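Local coordinates for protein RmpD (Hexulose-6-phosphate synthase) (Streptococcus mutans, PDB 3EXT) that belongs to the orotidine 5'-phosphate decarboxylase / HUMPS family of TIM-barrel proteins and carries a bound magnesium ion inside its barrel, at residues V10-S15 against D32-G37; G19-A24 against E50-L55; I61-K66 against D84-I89. One frame throughout, in Å; residues are numbered along the deposited sequence.

Contact 1 of 3, residues V10-S15 against D32-G37; sequences VALDHS and DVIEAG. With MG (magnesium ion), chain B.
Val10 and Leu12 zip onto Val33, Glu35 and Gly37 as neighbouring parallel strands, their axes running in the same direction within 20°. Val10 N donates a hydrogen bond to Val33 O at 3.0 Å, and Val10 O in turn accepts Glu35 N at 2.9 Å. Leu12 repeats the pattern two residues on, its N binding Glu35 O at 2.9 Å and its O taking Gly37 N at 2.8 Å. This last donor stands 37° above the carbonyl plane, where strand 33-36 has ended and Gly37 forms the N-cap of the next helix. The backbone groups in between are served from other sides: Ala11 bonds to Ala195, and Ile34 to Ile60 and Val62.

Glu35 lies on the face carrying Ala11, and Asp13 follows just after strand 7-12. With CG of Glu35 anti to its backbone N (chi1 163°) and the rest of the chain extended, the carboxylate reaches the metal, OE2 binding the magnesium ion at 2.1 Å. Its other oxygen, OE1, is held by Gln9 NE2 and by a metal-bound water that donates to it at 2.8 Å, so both oxygens are engaged and the carboxylate is kept from turning. Asp13 OD1 does not touch the ion but accepts from another of its waters at 2.8 Å, a second-shell contact. Asp64 and four waters complete the six ligands.

On the other face Val10, Leu12 and Ile34 form an apolar layer. Leu12 CD1 lies 3.9 Å from Ile34 CG2, and the side chains of Val10 and Leu12 also touch helix 17-27. Strand 7-12, that helix and strand 33-36 thus make the first beta-alpha-beta unit of a TIM barrel, with the second strand delivering an acidic metal ligand to the interior.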
ATOM      1  N   VAL A  10     -11.025   8.182 -13.915  1.00 20.69           N
ATOM      2  CA  VAL A  10     -11.354   8.901 -12.693  1.00 21.28           C
ATOM      3  C   VAL A  10     -10.900   8.113 -11.448  1.00 21.20           C
ATOM      4  O   VAL A  10     -11.286   6.958 -11.268  1.00 21.71           O
ATOM      5  CB  VAL A  10     -12.854   9.246 -12.597  1.00 21.03           C
ATOM      6  CG1 VAL A  10     -13.799   7.959 -12.643  1.00 22.50           C
ATOM      7  CG2 VAL A  10     -13.122  10.148 -11.352  1.00 22.44           C
ATOM      8  N   ALA A  11     -10.082   8.771 -10.619  1.00 20.86           N
ATOM      9  CA  ALA A  11      -9.591   8.250  -9.354  1.00 20.57           C
ATOM     10  C   ALA A  11     -10.621   8.561  -8.282  1.00 20.81           C
ATOM     11  O   ALA A  11     -10.992   9.732  -8.076  1.00 22.00           O
ATOM     12  CB  ALA A  11      -8.242   8.918  -9.012  1.00 19.43           C
ATOM     13  N   LEU A  12     -11.097   7.533  -7.587  1.00 20.07           N
ATOM     14  CA  LEU A  12     -11.973   7.748  -6.463  1.00 20.06           C
ATOM     15  C   LEU A  12     -11.144   7.613  -5.215  1.00 20.53           C
ATOM     16  O   LEU A  12     -10.888   6.515  -4.757  1.00 19.55           O
ATOM     17  CB  LEU A  12     -13.154   6.735  -6.465  1.00 18.69           C
ATOM     18  CG  LEU A  12     -13.930   6.640  -7.816  1.00 20.30           C
ATOM     19  CD1 LEU A  12     -14.842   5.387  -7.815  1.00 17.46           C
ATOM     20  CD2 LEU A  12     -14.725   7.976  -8.146  1.00 17.72           C
ATOM     21  N   ASP A  13     -10.763   8.729  -4.620  1.00 21.26           N
ATOM     22  CA  ASP A  13      -9.859   8.668  -3.479  1.00 21.67           C
ATOM     23  C   ASP A  13     -10.607   9.090  -2.203  1.00 20.76           C
ATOM     24  O   ASP A  13     -10.000   9.576  -1.257  1.00 20.69           O
ATOM     25  CB  ASP A  13      -8.596   9.588  -3.733  1.00 23.26           C
ATOM     26  CG  ASP A  13      -7.666   9.105  -4.918  1.00 26.49           C
ATOM     27  OD1 ASP A  13      -7.457   7.894  -5.120  1.00 29.15           O
ATOM     28  OD2 ASP A  13      -7.101   9.966  -5.658  1.00 33.60           O
ATOM     29  N   HIS A  14     -11.921   8.888  -2.163  1.00 19.48           N
ATOM     30  CA  HIS A  14     -12.763   9.274  -1.026  1.00 19.54           C
ATOM     31  C   HIS A  14     -12.489   8.445   0.225  1.00 19.07           C
ATOM     32  O   HIS A  14     -12.072   7.296   0.127  1.00 19.75           O
ATOM     33  CB  HIS A  14     -14.227   9.153  -1.449  1.00 18.87           C
ATOM     34  CG  HIS A  14     -14.522   9.949  -2.687  1.00 20.38           C
ATOM     35  ND1 HIS A  14     -14.238   9.481  -3.951  1.00 17.10           N
ATOM     36  CD2 HIS A  14     -15.001  11.206  -2.847  1.00 21.77           C
ATOM     37  CE1 HIS A  14     -14.566  10.404  -4.843  1.00 18.91           C
ATOM     38  NE2 HIS A  14     -15.017  11.467  -4.194  1.00 19.14           N
ATOM     39  N   SER A  15     -12.775   9.012   1.378  1.00 18.70           N
ATOM     40  CA  SER A  15     -12.546   8.360   2.696  1.00 18.94           C
ATOM     41  C   SER A  15     -13.821   7.597   3.131  1.00 19.51           C
ATOM     42  O   SER A  15     -13.935   7.075   4.261  1.00 19.71           O
ATOM     43  CB  SER A  15     -12.093   9.427   3.748  1.00 18.29           C
ATOM     44  OG  SER A  15     -10.700   9.722   3.539  1.00 17.83           O
ATOM     45  N   ASP A  32     -13.338   6.501 -19.361  1.00 21.87           N
ATOM     46  CA  ASP A  32     -12.961   5.219 -19.885  1.00 21.27           C
ATOM     47  C   ASP A  32     -12.620   4.221 -18.753  1.00 21.00           C
ATOM     48  O   ASP A  32     -12.782   3.008 -18.917  1.00 19.75           O
ATOM     49  CB  ASP A  32     -11.762   5.395 -20.838  1.00 20.60           C
ATOM     50  CG  ASP A  32     -12.081   6.311 -22.001  1.00 25.07           C
ATOM     51  OD1 ASP A  32     -12.991   5.948 -22.777  1.00 27.05           O
ATOM     52  OD2 ASP A  32     -11.461   7.393 -22.092  1.00 26.08           O
ATOM     53  N   VAL A  33     -12.173   4.730 -17.615  1.00 20.60           N
ATOM     54  CA  VAL A  33     -11.607   3.845 -16.584  1.00 20.09           C
ATOM     55  C   VAL A  33     -12.067   4.427 -15.302  1.00 20.95           C
ATOM     56  O   VAL A  33     -12.039   5.665 -15.136  1.00 19.34           O
ATOM     57  CB  VAL A  33     -10.051   3.830 -16.562  1.00 21.03           C
ATOM     58  CG1 VAL A  33      -9.516   2.893 -15.486  1.00 19.05           C
ATOM     59  CG2 VAL A  33      -9.432   3.471 -17.939  1.00 23.36           C
ATOM     60  N   ILE A  34     -12.540   3.542 -14.409  1.00 20.93           N
ATOM     61  CA  ILE A  34     -12.986   3.940 -13.088  1.00 20.99           C
ATOM     62  C   ILE A  34     -12.061   3.274 -12.064  1.00 20.36           C
ATOM     63  O   ILE A  34     -11.856   2.053 -12.091  1.00 18.48           O
ATOM     64  CB  ILE A  34     -14.468   3.591 -12.849  1.00 22.74           C
ATOM     65  CG1 ILE A  34     -15.363   4.346 -13.891  1.00 24.17           C
ATOM     66  CG2 ILE A  34     -14.884   3.908 -11.399  1.00 25.28           C
ATOM     67  CD1 ILE A  34     -16.867   4.136 -13.742  1.00 22.41           C
ATOM     68  N   GLU A  35     -11.480   4.073 -11.170  1.00 19.53           N
ATOM     69  CA  GLU A  35     -10.486   3.508 -10.240  1.00 19.66           C
ATOM     70  C   GLU A  35     -10.910   3.636  -8.797  1.00 19.43           C
ATOM     71  O   GLU A  35     -11.174   4.756  -8.348  1.00 19.72           O
ATOM     72  CB  GLU A  35      -9.163   4.255 -10.438  1.00 19.46           C
ATOM     73  CG  GLU A  35      -8.200   4.061  -9.304  1.00 20.29           C
ATOM     74  CD  GLU A  35      -7.102   5.112  -9.226  1.00 23.91           C
ATOM     75  OE1 GLU A  35      -6.901   5.922 -10.199  1.00 23.01           O
ATOM     76  OE2 GLU A  35      -6.435   5.137  -8.166  1.00 22.25           O
ATOM     77  N   ALA A  36     -10.924   2.527  -8.047  1.00 19.59           N
ATOM     78  CA  ALA A  36     -10.954   2.607  -6.561  1.00 18.99           C
ATOM     79  C   ALA A  36      -9.582   2.959  -6.021  1.00 18.86           C
ATOM     80  O   ALA A  36      -8.674   2.087  -6.032  1.00 16.22           O
ATOM     81  CB  ALA A  36     -11.396   1.287  -5.919  1.00 19.50           C
ATOM     82  N   GLY A  37      -9.449   4.196  -5.503  1.00 16.50           N
ATOM     83  CA  GLY A  37      -8.141   4.680  -5.105  1.00 17.03           C
ATOM     84  C   GLY A  37      -7.738   4.068  -3.753  1.00 17.37           C
ATOM     85  O   GLY A  37      -8.607   3.556  -3.017  1.00 17.08           O
TER
HETATM   86 MG    MG B 222      -4.471   5.778  -7.692  1.00 31.02          MG
HETATM   87  O   HOH W   1      -5.080   6.865  -6.247  1.00 28.65           O
HETATM   88  O   HOH W   2      -4.701   7.413  -9.356  1.00 33.46           O
HETATM   89  O   HOH W   3      -2.594   6.708  -7.249  1.00 26.68           O
HETATM   90  O   HOH W   4      -3.447   4.597  -9.397  1.00 36.49           O

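Contact 2 of 3, residues G19-A24 against E50-L55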
ATOM      1  N   GLY A  19     -19.098   8.560  -0.921  1.00 20.74           N
ATOM      2  CA  GLY A  19     -18.407   9.554  -1.754  1.00 21.47           C
ATOM      3  C   GLY A  19     -17.918   8.918  -3.026  1.00 20.95           C
ATOM      4  O   GLY A  19     -18.065   9.502  -4.117  1.00 19.78           O
ATOM      5  N   ALA A  20     -17.303   7.728  -2.902  1.00 18.68           N
ATOM      6  CA  ALA A  20     -16.778   7.019  -4.093  1.00 18.59           C
ATOM      7  C   ALA A  20     -17.906   6.633  -5.073  1.00 19.18           C
ATOM      8  O   ALA A  20     -17.793   6.865  -6.290  1.00 18.80           O
ATOM      9  CB  ALA A  20     -15.945   5.762  -3.688  1.00 18.76           C
ATOM     10  N   ILE A  21     -18.978   6.027  -4.547  1.00 19.55           N
ATOM     11  CA  ILE A  21     -20.113   5.606  -5.384  1.00 18.96           C
ATOM     12  C   ILE A  21     -20.777   6.804  -6.057  1.00 19.30           C
ATOM     13  O   ILE A  21     -21.063   6.750  -7.254  1.00 19.66           O
ATOM     14  CB  ILE A  21     -21.211   4.785  -4.570  1.00 19.28           C
ATOM     15  CG1 ILE A  21     -20.645   3.459  -4.010  1.00 21.30           C
ATOM     16  CG2 ILE A  21     -22.438   4.408  -5.460  1.00 19.03           C
ATOM     17  CD1 ILE A  21     -19.730   2.704  -5.011  1.00 27.51           C
ATOM     18  N   THR A  22     -21.090   7.843  -5.298  1.00 17.61           N
ATOM     19  CA  THR A  22     -21.677   9.050  -5.879  1.00 19.53           C
ATOM     20  C   THR A  22     -20.800   9.668  -6.978  1.00 20.02           C
ATOM     21  O   THR A  22     -21.276  10.006  -8.057  1.00 22.44           O
ATOM     22  CB  THR A  22     -22.016  10.052  -4.782  1.00 19.60           C
ATOM     23  OG1 THR A  22     -22.906   9.397  -3.879  1.00 19.99           O
ATOM     24  CG2 THR A  22     -22.707  11.376  -5.345  1.00 17.82           C
ATOM     25  N   ALA A  23     -19.512   9.778  -6.742  1.00 20.86           N
ATOM     26  CA  ALA A  23     -18.620  10.340  -7.769  1.00 21.46           C
ATOM     27  C   ALA A  23     -18.593   9.466  -9.027  1.00 21.91           C
ATOM     28  O   ALA A  23     -18.731   9.996 -10.137  1.00 22.28           O
ATOM     29  CB  ALA A  23     -17.262  10.583  -7.242  1.00 20.49           C
ATOM     30  N   ALA A  24     -18.464   8.150  -8.854  1.00 20.75           N
ATOM     31  CA  ALA A  24     -18.437   7.193  -9.962  1.00 22.43           C
ATOM     32  C   ALA A  24     -19.645   7.274 -10.856  1.00 23.80           C
ATOM     33  O   ALA A  24     -19.507   7.379 -12.085  1.00 24.07           O
ATOM     34  CB  ALA A  24     -18.274   5.706  -9.424  1.00 21.95           C
ATOM     35  N   GLU A  50     -16.545  -4.564  -6.413  1.00 21.01           N
ATOM     36  CA  GLU A  50     -17.678  -5.359  -6.855  1.00 23.45           C
ATOM     37  C   GLU A  50     -18.893  -4.479  -7.140  1.00 21.65           C
ATOM     38  O   GLU A  50     -19.645  -4.706  -8.120  1.00 21.39           O
ATOM     39  CB  GLU A  50     -18.022  -6.428  -5.777  1.00 24.00           C
ATOM     40  CG  GLU A  50     -18.894  -7.504  -6.353  1.00 28.45           C
ATOM     41  CD  GLU A  50     -19.062  -8.729  -5.462  1.00 28.45           C
ATOM     42  OE1 GLU A  50     -18.331  -8.890  -4.482  1.00 32.24           O
ATOM     43  OE2 GLU A  50     -19.931  -9.552  -5.776  1.00 35.29           O
ATOM     44  N   VAL A  51     -19.076  -3.453  -6.311  1.00 20.24           N
ATOM     45  CA  VAL A  51     -20.170  -2.491  -6.559  1.00 19.90           C
ATOM     46  C   VAL A  51     -19.897  -1.753  -7.888  1.00 19.05           C
ATOM     47  O   VAL A  51     -20.812  -1.585  -8.711  1.00 18.12           O
ATOM     48  CB  VAL A  51     -20.368  -1.465  -5.370  1.00 21.18           C
ATOM     49  CG1 VAL A  51     -21.485  -0.464  -5.702  1.00 20.74           C
ATOM     50  CG2 VAL A  51     -20.710  -2.185  -4.083  1.00 19.17           C
ATOM     51  N   LEU A  52     -18.647  -1.329  -8.112  1.00 18.06           N
ATOM     52  CA  LEU A  52     -18.287  -0.614  -9.334  1.00 18.75           C
ATOM     53  C   LEU A  52     -18.438  -1.496 -10.584  1.00 19.45           C
ATOM     54  O   LEU A  52     -18.954  -1.045 -11.620  1.00 19.54           O
ATOM     55  CB  LEU A  52     -16.860  -0.058  -9.212  1.00 20.14           C
ATOM     56  CG  LEU A  52     -16.610   1.108  -8.223  1.00 20.42           C
ATOM     57  CD1 LEU A  52     -15.100   1.461  -8.065  1.00 18.06           C
ATOM     58  CD2 LEU A  52     -17.441   2.354  -8.655  1.00 22.37           C
ATOM     59  N   ARG A  53     -18.040  -2.762 -10.463  1.00 19.55           N
ATOM     60  CA  ARG A  53     -18.203  -3.736 -11.566  1.00 21.67           C
ATOM     61  C   ARG A  53     -19.660  -3.925 -11.928  1.00 22.14           C
ATOM     62  O   ARG A  53     -20.018  -3.977 -13.105  1.00 23.73           O
ATOM     63  CB  ARG A  53     -17.566  -5.096 -11.173  1.00 20.66           C
ATOM     64  CG  ARG A  53     -17.750  -6.235 -12.212  1.00 22.83           C
ATOM     65  CD  ARG A  53     -17.400  -5.713 -13.628  1.00 20.10           C
ATOM     66  NE  ARG A  53     -15.967  -5.571 -13.818  1.00 22.98           N
ATOM     67  CZ  ARG A  53     -15.358  -4.819 -14.740  1.00 20.40           C
ATOM     68  NH1 ARG A  53     -16.038  -4.011 -15.554  1.00 23.95           N
ATOM     69  NH2 ARG A  53     -14.027  -4.821 -14.792  1.00 21.51           N
ATOM     70  N   SER A  54     -20.513  -4.073 -10.917  1.00 21.76           N
ATOM     71  CA  SER A  54     -21.948  -4.205 -11.154  1.00 21.99           C
ATOM     72  C   SER A  54     -22.557  -2.952 -11.841  1.00 21.86           C
ATOM     73  O   SER A  54     -23.364  -3.084 -12.735  1.00 22.30           O
ATOM     74  CB  SER A  54     -22.639  -4.512  -9.820  1.00 22.04           C
ATOM     75  OG  SER A  54     -24.058  -4.621  -9.969  1.00 26.63           O
ATOM     76  N   LEU A  55     -22.181  -1.746 -11.410  1.00 21.39           N
ATOM     77  CA  LEU A  55     -22.666  -0.482 -12.010  1.00 22.41           C
ATOM     78  C   LEU A  55     -22.161  -0.232 -13.433  1.00 23.36           C
ATOM     79  O   LEU A  55     -22.853   0.421 -14.257  1.00 21.77           O
ATOM     80  CB  LEU A  55     -22.196   0.710 -11.148  1.00 22.68           C
ATOM     81  CG  LEU A  55     -22.917   0.959  -9.815  1.00 22.45           C
ATOM     82  CD1 LEU A  55     -22.072   1.948  -8.956  1.00 21.87           C
ATOM     83  CD2 LEU A  55     -24.351   1.474 -10.036  1.00 18.50           C
TER
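Arg53 NH2 is gripped by two groups from elsewhere in the chain, through a salt bridge to Asp84 OD2 and a hydrogen bond to Gly82 O, which tie helix 47-55 to the start of strand 85-89. Across to helix 17-27, by contrast, the two segments meet through apolar side chains alone. Ala24 CB points toward helix 47-55 and meets Leu52 CD2 at 3.5 Å, the shortest approach across the pair.

Ile21 does the rest of the bridging, with two branches. Its CG1 lies anti to the carbonyl carbon (chi1 -63°), and the chain then turns so that CD1 reaches Val51 CG1 at 3.7 Å, the two side chains crossing at about a right angle. The same CD1 comes 4.3 Å from Leu52 CD2, and the other branch, CG2, lies 4.3 Å from Leu55 CD1. Ile21 sits among Val51, Leu52 and Leu55; Ile21, Val51 and Leu55 form the partly exposed to exposed part of the contact, while Ala24 and Leu52 are buried.

The axes of the short segments run 11.1 Å apart and within 20° of the same direction, and at that spacing the contact is made by side chains. Leu52 also packs on Leu12 and Ile61. Helices 17-27 and 47-55 are thus nearly parallel outer helices lying against the strands, as in the helical shell of a TIM barrel.

Contact 3 of 3, residues I61-K66 against D84-I89; sequences IVADTK and DWMTCI. With MG (magnesium ion), chain B.
The magnesium site, within the barrel, is framed here by strands 60-67 and 85-89, a parallel pair joined through helix 71-79 in a beta-alpha-beta crossover, where Asp64 meets Thr87. Asp64 OD2 binds the metal at 1.9 Å. Its OD1 accepts the hydroxyl of Thr87 OG1 at 2.7 Å on the lone pair away from OD2, a second-shell bond that fixes the carboxylate's rotation. Thr87 OG1, lodged between its own backbone N and carbonyl carbon (chi1 58°), also accepts Lys66 N at 2.9 Å. Lys66 NZ then closes a salt bridge to Asp64 OD2 at 2.9 Å and donates to a metal-bound water, so the lysine probably steadies the negative charge beside the ion.

Farther back, Ile61 O accepts two donors, Asp84 N at 2.9 Å and Trp85 N at 3.1 Å. Ile61 N in return binds Asp84 OD2, a carboxylate oxygen that also forms salt bridges with Arg53 and Lys111. On the inner face Val62 CG2 touches Trp85 CE3 at 3.5 Å, its side chain set obliquely against the ring. The acidic ligand, with its second-shell threonine and lysine, lies toward the C-terminal ends of the strands, where TIM barrels characteristically carry their sites.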
ATOM      1  N   ILE A  61     -11.956  -1.366 -14.713  1.00 21.27           N
ATOM      2  CA  ILE A  61     -11.965  -1.082 -13.262  1.00 20.87           C
ATOM      3  C   ILE A  61     -10.613  -1.322 -12.659  1.00 21.12           C
ATOM      4  O   ILE A  61     -10.003  -2.359 -12.925  1.00 20.57           O
ATOM      5  CB  ILE A  61     -13.103  -1.869 -12.522  1.00 22.31           C
ATOM      6  CG1 ILE A  61     -14.430  -1.324 -13.062  1.00 19.51           C
ATOM      7  CG2 ILE A  61     -13.018  -1.714 -10.948  1.00 20.81           C
ATOM      8  CD1 ILE A  61     -15.524  -1.949 -12.540  1.00 26.09           C
ATOM      9  N   VAL A  62     -10.135  -0.310 -11.919  1.00 18.83           N
ATOM     10  CA  VAL A  62      -8.831  -0.338 -11.295  1.00 19.93           C
ATOM     11  C   VAL A  62      -9.006  -0.485  -9.785  1.00 19.08           C
ATOM     12  O   VAL A  62      -9.770   0.281  -9.180  1.00 19.11           O
ATOM     13  CB  VAL A  62      -7.993   0.945 -11.629  1.00 19.47           C
ATOM     14  CG1 VAL A  62      -6.625   0.919 -10.932  1.00 22.49           C
ATOM     15  CG2 VAL A  62      -7.814   1.044 -13.147  1.00 20.21           C
ATOM     16  N   ALA A  63      -8.325  -1.488  -9.214  1.00 18.93           N
ATOM     17  CA  ALA A  63      -8.121  -1.560  -7.763  1.00 19.12           C
ATOM     18  C   ALA A  63      -6.703  -1.068  -7.460  1.00 19.25           C
ATOM     19  O   ALA A  63      -5.681  -1.770  -7.676  1.00 18.20           O
ATOM     20  CB  ALA A  63      -8.345  -3.002  -7.214  1.00 18.94           C
ATOM     21  N   ASP A  64      -6.643   0.170  -6.981  1.00 18.50           N
ATOM     22  CA  ASP A  64      -5.347   0.777  -6.678  1.00 19.32           C
ATOM     23  C   ASP A  64      -4.891   0.379  -5.273  1.00 19.03           C
ATOM     24  O   ASP A  64      -4.995   1.166  -4.319  1.00 19.20           O
ATOM     25  CB  ASP A  64      -5.485   2.314  -6.827  1.00 19.01           C
ATOM     26  CG  ASP A  64      -4.197   3.053  -6.626  1.00 21.13           C
ATOM     27  OD1 ASP A  64      -3.103   2.451  -6.561  1.00 25.58           O
ATOM     28  OD2 ASP A  64      -4.280   4.300  -6.460  1.00 22.85           O
ATOM     29  N   THR A  65      -4.348  -0.830  -5.130  1.00 20.13           N
ATOM     30  CA  THR A  65      -3.962  -1.350  -3.795  1.00 19.10           C
ATOM     31  C   THR A  65      -2.514  -1.004  -3.446  1.00 20.61           C
ATOM     32  O   THR A  65      -2.102  -1.127  -2.264  1.00 20.78           O
ATOM     33  CB  THR A  65      -4.050  -2.903  -3.779  1.00 20.15           C
ATOM     34  OG1 THR A  65      -3.246  -3.412  -4.850  1.00 21.42           O
ATOM     35  CG2 THR A  65      -5.543  -3.383  -3.946  1.00 18.13           C
ATOM     36  N   LYS A  66      -1.737  -0.571  -4.448  1.00 20.56           N
ATOM     37  CA  LYS A  66      -0.278  -0.347  -4.289  1.00 21.25           C
ATOM     38  C   LYS A  66       0.341  -1.532  -3.555  1.00 22.27           C
ATOM     39  O   LYS A  66       1.075  -1.355  -2.597  1.00 23.96           O
ATOM     40  CB  LYS A  66       0.016   0.944  -3.528  1.00 21.15           C
ATOM     41  CG  LYS A  66      -0.187   2.189  -4.426  1.00 21.77           C
ATOM     42  CD  LYS A  66      -0.196   3.475  -3.633  1.00 22.31           C
ATOM     43  CE  LYS A  66      -0.410   4.718  -4.553  1.00 24.30           C
ATOM     44  NZ  LYS A  66      -1.815   4.804  -5.090  1.00 24.83           N
ATOM     45  N   ASP A  84     -10.080  -5.201 -13.295  1.00 22.30           N
ATOM     46  CA  ASP A  84      -9.232  -5.474 -14.457  1.00 22.51           C
ATOM     47  C   ASP A  84      -7.784  -5.160 -14.169  1.00 21.64           C
ATOM     48  O   ASP A  84      -6.952  -5.981 -14.490  1.00 21.46           O
ATOM     49  CB  ASP A  84      -9.702  -4.678 -15.708  1.00 23.49           C
ATOM     50  CG  ASP A  84     -11.140  -4.987 -16.060  1.00 24.71           C
ATOM     51  OD1 ASP A  84     -11.482  -6.184 -16.215  1.00 28.01           O
ATOM     52  OD2 ASP A  84     -11.938  -4.045 -16.130  1.00 26.98           O
ATOM     53  N   TRP A  85      -7.483  -3.981 -13.581  1.00 18.84           N
ATOM     54  CA  TRP A  85      -6.090  -3.595 -13.389  1.00 20.27           C
ATOM     55  C   TRP A  85      -5.843  -3.442 -11.919  1.00 20.68           C
ATOM     56  O   TRP A  85      -6.719  -2.963 -11.201  1.00 22.44           O
ATOM     57  CB  TRP A  85      -5.766  -2.265 -14.085  1.00 19.17           C
ATOM     58  CG  TRP A  85      -5.945  -2.274 -15.614  1.00 19.84           C
ATOM     59  CD1 TRP A  85      -5.972  -3.359 -16.461  1.00 18.14           C
ATOM     60  CD2 TRP A  85      -6.070  -1.114 -16.431  1.00 18.67           C
ATOM     61  NE1 TRP A  85      -6.199  -2.931 -17.771  1.00 19.78           N
ATOM     62  CE2 TRP A  85      -6.234  -1.552 -17.772  1.00 20.55           C
ATOM     63  CE3 TRP A  85      -6.115   0.266 -16.155  1.00 18.05           C
ATOM     64  CZ2 TRP A  85      -6.382  -0.644 -18.838  1.00 18.21           C
ATOM     65  CZ3 TRP A  85      -6.282   1.167 -17.227  1.00 18.05           C
ATOM     66  CH2 TRP A  85      -6.421   0.693 -18.551  1.00 19.46           C
ATOM     67  N   MET A  86      -4.703  -3.908 -11.445  1.00 21.41           N
ATOM     68  CA  MET A  86      -4.339  -3.683 -10.028  1.00 21.28           C
ATOM     69  C   MET A  86      -2.956  -3.029  -9.978  1.00 21.84           C
ATOM     70  O   MET A  86      -2.076  -3.420 -10.751  1.00 22.50           O
ATOM     71  CB  MET A  86      -4.284  -4.982  -9.237  1.00 20.52           C
ATOM     72  CG  MET A  86      -4.272  -4.658  -7.735  1.00 22.33           C
ATOM     73  SD  MET A  86      -4.031  -6.054  -6.620  1.00 24.72           S
ATOM     74  CE  MET A  86      -2.296  -6.521  -6.940  1.00 17.31           C
ATOM     75  N   THR A  87      -2.733  -2.081  -9.057  1.00 20.82           N
ATOM     76  CA  THR A  87      -1.408  -1.500  -8.943  1.00 20.79           C
ATOM     77  C   THR A  87      -0.535  -2.276  -7.899  1.00 21.93           C
ATOM     78  O   THR A  87      -1.042  -2.745  -6.859  1.00 21.11           O
ATOM     79  CB  THR A  87      -1.467  -0.034  -8.479  1.00 20.62           C
ATOM     80  OG1 THR A  87      -2.142   0.037  -7.224  1.00 20.97           O
ATOM     81  CG2 THR A  87      -2.162   0.901  -9.525  1.00 19.49           C
ATOM     82  N   CYS A  88       0.762  -2.340  -8.191  1.00 21.65           N
ATOM     83  CA  CYS A  88       1.796  -2.737  -7.248  1.00 24.02           C
ATOM     84  C   CYS A  88       2.714  -1.543  -7.115  1.00 23.59           C
ATOM     85  O   CYS A  88       2.999  -0.892  -8.116  1.00 23.24           O
ATOM     86  CB  CYS A  88       2.629  -3.934  -7.790  1.00 23.47           C
ATOM     87  SG  CYS A  88       1.851  -5.578  -7.624  1.00 26.74           S
ATOM     88  N   ILE A  89       3.178  -1.280  -5.894  1.00 22.85           N
ATOM     89  CA  ILE A  89       4.122  -0.213  -5.618  1.00 22.50           C
ATOM     90  C   ILE A  89       5.492  -0.656  -6.193  1.00 23.76           C
ATOM     91  O   ILE A  89       5.846  -1.851  -6.159  1.00 24.54           O
ATOM     92  CB  ILE A  89       4.177   0.149  -4.098  1.00 22.19           C
ATOM     93  CG1 ILE A  89       4.901   1.448  -3.818  1.00 20.47           C
ATOM     94  CG2 ILE A  89       4.876  -0.924  -3.272  1.00 22.52           C
ATOM     95  CD1 ILE A  89       4.242   2.662  -4.384  1.00 22.85           C
TER
HETATM   96 MG    MG B 222      -4.471   5.778  -7.692  1.00 31.02          MG
HETATM   97  O   HOH W   3      -2.594   6.708  -7.249  1.00 26.68           O
HETATM   98  O   HOH W   2      -4.701   7.413  -9.356  1.00 33.46           O
HETATM   99  O   HOH W   4      -3.447   4.597  -9.397  1.00 36.49           O
HETATM  100  O   HOH W   1      -5.080   6.865  -6.247  1.00 28.65           O

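Overall arrangement
Along the chain from the N terminus, contact 1 closes the loop from strand 7-12 through helix 17-27 to strand 33-36. Contact 2 crosses it, because its first segment lies inside that loop and its second beyond strand 33-36, so helix 47-55 is tied back to helix 17-27. The two meet where Leu12 and His14 pack on Ala20 and Ala23. Contact 3 follows both in series, closing the loop from strand 60-67 through helix 71-79 to strand 85-89. Strands 33-36 and 60-67 are neighbours in the barrel, which joins contacts 1 and 3 at the shared magnesium ion and its waters, while Arg53 and Asp84 link contact 2 to contact 3.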